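Local coordinates for protein cytochrome P450 CYP260B1 (Sorangium cellulosum, PDB 5HIW) that is a bacterial member of the cytochrome P450 superfamily, a largely helical haem protein that carries its protoporphyrin IX iron cofactor deep inside the fold, at residues F140-E145 and A182-I187. Sequence-based numbering, arbitrary orientation.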
ATOM      1  N   PHE A 140       8.902 -14.894  -5.166  1.00 18.34           N
ATOM      2  CA  PHE A 140       8.043 -15.845  -5.769  1.00 19.86           C
ATOM      3  C   PHE A 140       8.678 -16.742  -6.856  1.00 20.64           C
ATOM      4  O   PHE A 140       7.934 -17.472  -7.525  1.00 24.79           O
ATOM      5  CB  PHE A 140       6.744 -15.196  -6.244  1.00 20.63           C
ATOM      6  CG  PHE A 140       5.965 -14.470  -5.148  1.00 19.91           C
ATOM      7  CD1 PHE A 140       5.415 -15.187  -4.061  1.00 20.06           C
ATOM      8  CD2 PHE A 140       5.779 -13.086  -5.177  1.00 18.56           C
ATOM      9  CE1 PHE A 140       4.701 -14.514  -3.061  1.00 21.16           C
ATOM     10  CE2 PHE A 140       5.119 -12.420  -4.189  1.00 18.38           C
ATOM     11  CZ  PHE A 140       4.528 -13.134  -3.130  1.00 19.31           C
ATOM     12  N   GLY A 141       9.993 -16.732  -6.942  1.00 21.10           N
ATOM     13  CA  GLY A 141      10.774 -17.670  -7.787  1.00 24.32           C
ATOM     14  C   GLY A 141      10.612 -17.289  -9.251  1.00 27.96           C
ATOM     15  O   GLY A 141      10.797 -18.122 -10.113  1.00 25.05           O
ATOM     16  N   LEU A 142      10.252 -16.038  -9.523  1.00 22.95           N
ATOM     17  CA  LEU A 142      10.165 -15.584 -10.918  1.00 23.55           C
ATOM     18  C   LEU A 142      11.528 -15.238 -11.416  1.00 23.11           C
ATOM     19  O   LEU A 142      12.321 -14.617 -10.756  1.00 23.21           O
ATOM     20  CB  LEU A 142       9.181 -14.435 -11.100  1.00 24.16           C
ATOM     21  CG  LEU A 142       7.732 -14.710 -10.816  1.00 24.88           C
ATOM     22  CD1 LEU A 142       6.913 -13.420 -10.549  1.00 24.79           C
ATOM     23  CD2 LEU A 142       7.092 -15.465 -11.964  1.00 26.01           C
ATOM     24  N   PRO A 143      11.788 -15.530 -12.668  1.00 21.24           N
ATOM     25  CA  PRO A 143      13.126 -15.356 -13.230  1.00 22.62           C
ATOM     26  C   PRO A 143      13.541 -13.927 -13.353  1.00 22.03           C
ATOM     27  O   PRO A 143      12.733 -13.140 -13.792  1.00 21.31           O
ATOM     28  CB  PRO A 143      13.016 -15.978 -14.662  1.00 25.81           C
ATOM     29  CG  PRO A 143      11.622 -16.490 -14.780  1.00 25.77           C
ATOM     30  CD  PRO A 143      10.808 -16.122 -13.560  1.00 22.69           C
ATOM     31  N   GLU A 144      14.789 -13.615 -13.062  1.00 21.04           N
ATOM     32  CA  GLU A 144      15.319 -12.318 -13.200  1.00 28.16           C
ATOM     33  C   GLU A 144      15.175 -11.793 -14.634  1.00 28.55           C
ATOM     34  O   GLU A 144      14.901 -10.616 -14.811  1.00 26.55           O
ATOM     35  CB  GLU A 144      16.776 -12.237 -12.789  1.00 36.35           C
ATOM     36  CG  GLU A 144      17.354 -10.874 -13.174  1.00 44.16           C
ATOM     37  CD  GLU A 144      18.275 -10.220 -12.186  1.00 51.39           C
ATOM     38  OE1 GLU A 144      18.292 -10.616 -10.991  1.00 46.80           O
ATOM     39  OE2 GLU A 144      18.987  -9.296 -12.663  1.00 53.49           O
ATOM     40  N   GLU A 145      15.285 -12.649 -15.638  1.00 24.46           N
ATOM     41  CA  GLU A 145      15.271 -12.117 -17.027  1.00 24.74           C
ATOM     42  C   GLU A 145      13.869 -11.672 -17.440  1.00 24.38           C
ATOM     43  O   GLU A 145      13.701 -11.020 -18.482  1.00 22.77           O
ATOM     44  CB  GLU A 145      15.843 -13.163 -18.017  1.00 29.83           C
ATOM     45  CG  GLU A 145      14.942 -14.316 -18.273  1.00 34.90           C
ATOM     46  CD  GLU A 145      15.109 -15.478 -17.303  1.00 41.08           C
ATOM     47  OE1 GLU A 145      15.810 -15.354 -16.201  1.00 36.02           O
ATOM     48  OE2 GLU A 145      14.466 -16.506 -17.677  1.00 39.81           O
ATOM     49  N   ALA A 182       0.454 -18.768 -15.804  1.00 33.66           N
ATOM     50  CA  ALA A 182       1.221 -19.829 -16.429  1.00 33.83           C
ATOM     51  C   ALA A 182       2.655 -19.903 -15.931  1.00 30.93           C
ATOM     52  O   ALA A 182       3.194 -20.984 -15.717  1.00 32.79           O
ATOM     53  CB  ALA A 182       1.189 -19.649 -17.936  1.00 37.89           C
ATOM     54  N   GLN A 183       3.313 -18.758 -15.735  1.00 27.20           N
ATOM     55  CA  GLN A 183       4.616 -18.766 -15.126  1.00 25.21           C
ATOM     56  C   GLN A 183       4.550 -19.343 -13.683  1.00 23.31           C
ATOM     57  O   GLN A 183       5.437 -20.054 -13.234  1.00 30.97           O
ATOM     58  CB  GLN A 183       5.198 -17.339 -14.988  1.00 26.57           C
ATOM     59  CG  GLN A 183       5.602 -16.736 -16.298  1.00 25.41           C
ATOM     60  CD  GLN A 183       6.118 -15.340 -16.106  1.00 22.87           C
ATOM     61  OE1 GLN A 183       7.210 -15.135 -15.591  1.00 23.15           O
ATOM     62  NE2 GLN A 183       5.401 -14.401 -16.679  1.00 26.95           N
ATOM     63  N   LEU A 184       3.538 -18.940 -12.990  1.00 25.97           N
ATOM     64  CA  LEU A 184       3.422 -19.277 -11.527  1.00 28.12           C
ATOM     65  C   LEU A 184       2.948 -20.739 -11.337  1.00 31.64           C
ATOM     66  O   LEU A 184       3.390 -21.412 -10.426  1.00 23.86           O
ATOM     67  CB  LEU A 184       2.446 -18.346 -10.903  1.00 26.59           C
ATOM     68  CG  LEU A 184       2.994 -16.948 -10.603  1.00 28.55           C
ATOM     69  CD1 LEU A 184       1.813 -16.136 -10.192  1.00 30.89           C
ATOM     70  CD2 LEU A 184       4.070 -16.948  -9.545  1.00 31.95           C
ATOM     71  N   ARG A 185       2.066 -21.217 -12.226  1.00 39.71           N
ATOM     72  CA  ARG A 185       1.768 -22.664 -12.297  1.00 40.26           C
ATOM     73  C   ARG A 185       2.985 -23.474 -12.507  1.00 37.80           C
ATOM     74  O   ARG A 185       3.170 -24.476 -11.850  1.00 42.70           O
ATOM     75  CB  ARG A 185       0.847 -22.993 -13.452  1.00 46.48           C
ATOM     76  CG  ARG A 185      -0.549 -23.216 -13.005  1.00 54.00           C
ATOM     77  CD  ARG A 185      -1.487 -23.388 -14.174  1.00 59.61           C
ATOM     78  NE  ARG A 185      -2.834 -23.329 -13.618  1.00 67.77           N
ATOM     79  CZ  ARG A 185      -3.699 -22.342 -13.808  1.00 70.10           C
ATOM     80  NH1 ARG A 185      -3.407 -21.320 -14.614  1.00 76.74           N
ATOM     81  NH2 ARG A 185      -4.886 -22.407 -13.223  1.00 70.54           N
ATOM     82  N   GLU A 186       3.794 -23.097 -13.465  1.00 34.28           N
ATOM     83  CA  GLU A 186       4.985 -23.866 -13.757  1.00 35.21           C
ATOM     84  C   GLU A 186       5.904 -23.942 -12.553  1.00 35.74           C
ATOM     85  O   GLU A 186       6.464 -24.990 -12.236  1.00 35.31           O
ATOM     86  CB  GLU A 186       5.709 -23.239 -14.912  1.00 36.42           C
ATOM     87  CG  GLU A 186       7.101 -23.784 -15.124  1.00 42.54           C
ATOM     88  CD  GLU A 186       7.679 -23.201 -16.385  1.00 49.72           C
ATOM     89  OE1 GLU A 186       7.286 -22.068 -16.708  1.00 54.63           O
ATOM     90  OE2 GLU A 186       8.474 -23.875 -17.063  1.00 52.46           O
ATOM     91  N   ILE A 187       6.082 -22.791 -11.883  1.00 33.13           N
ATOM     92  CA  ILE A 187       6.874 -22.751 -10.674  1.00 28.91           C
ATOM     93  C   ILE A 187       6.203 -23.593  -9.565  1.00 25.16           C
ATOM     94  O   ILE A 187       6.874 -24.338  -8.867  1.00 30.99           O
ATOM     95  CB  ILE A 187       7.079 -21.268 -10.226  1.00 25.19           C
ATOM     96  CG1 ILE A 187       7.932 -20.535 -11.241  1.00 31.35           C
ATOM     97  CG2 ILE A 187       7.818 -21.218  -8.884  1.00 27.58           C
ATOM     98  CD1 ILE A 187       7.692 -19.022 -11.243  1.00 33.63           C
TER
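Phe140 and Ile187 meet through a backbone oxygen: Phe140 O lies 4.0 Å from Ile187 CG2, an example of how a turn between two helices can pack on a third through backbone carbonyls and a leucine, with a proline at the edge. The phenyl ring of Phe140 turns instead into the interior, where its side chain is about 6 Å from the haem. At Gly141, the first residue to leave helical geometry, phi turns positive (73°), and the chain passes close to Ile187, whose CD1 comes within 3.4 Å of Gly141 O. Leu142 supplies the apolar centre. With its CG beside the backbone N and opposite the carbonyl carbon (chi1 -64°), it sends CD2 between three residues of the helix. Leu142 CD2 is 3.7 Å from Ile187 CD1 and 4.1 Å from Leu184 CD2. The same Leu142 CD2 also touches Gln183, with Gln183 OE1 at 3.6 Å. The leucine side chain crosses those of Gln183 and Ile187 at about a right angle. Pro143 adds a looser touch, its CD lying 4.2 Å from Gln183 OE1. Gln183 NE2 donates to Asn150 OD1 on helix 147-162, while OE1 is also hydrogen-bonded outside the contact, so that Gln183 links helix 167-191 to the helix that follows the turn. The contact thus packs the connection between helices 130-140 and 147-162, probably the E-F connection of the P450 fold, on one side of helix 167-191, probably the G helix. Leu184 and Ile187 also rest on Leu200 of helix 199-209, and Phe140 packs against helices 199-209 and 218-229.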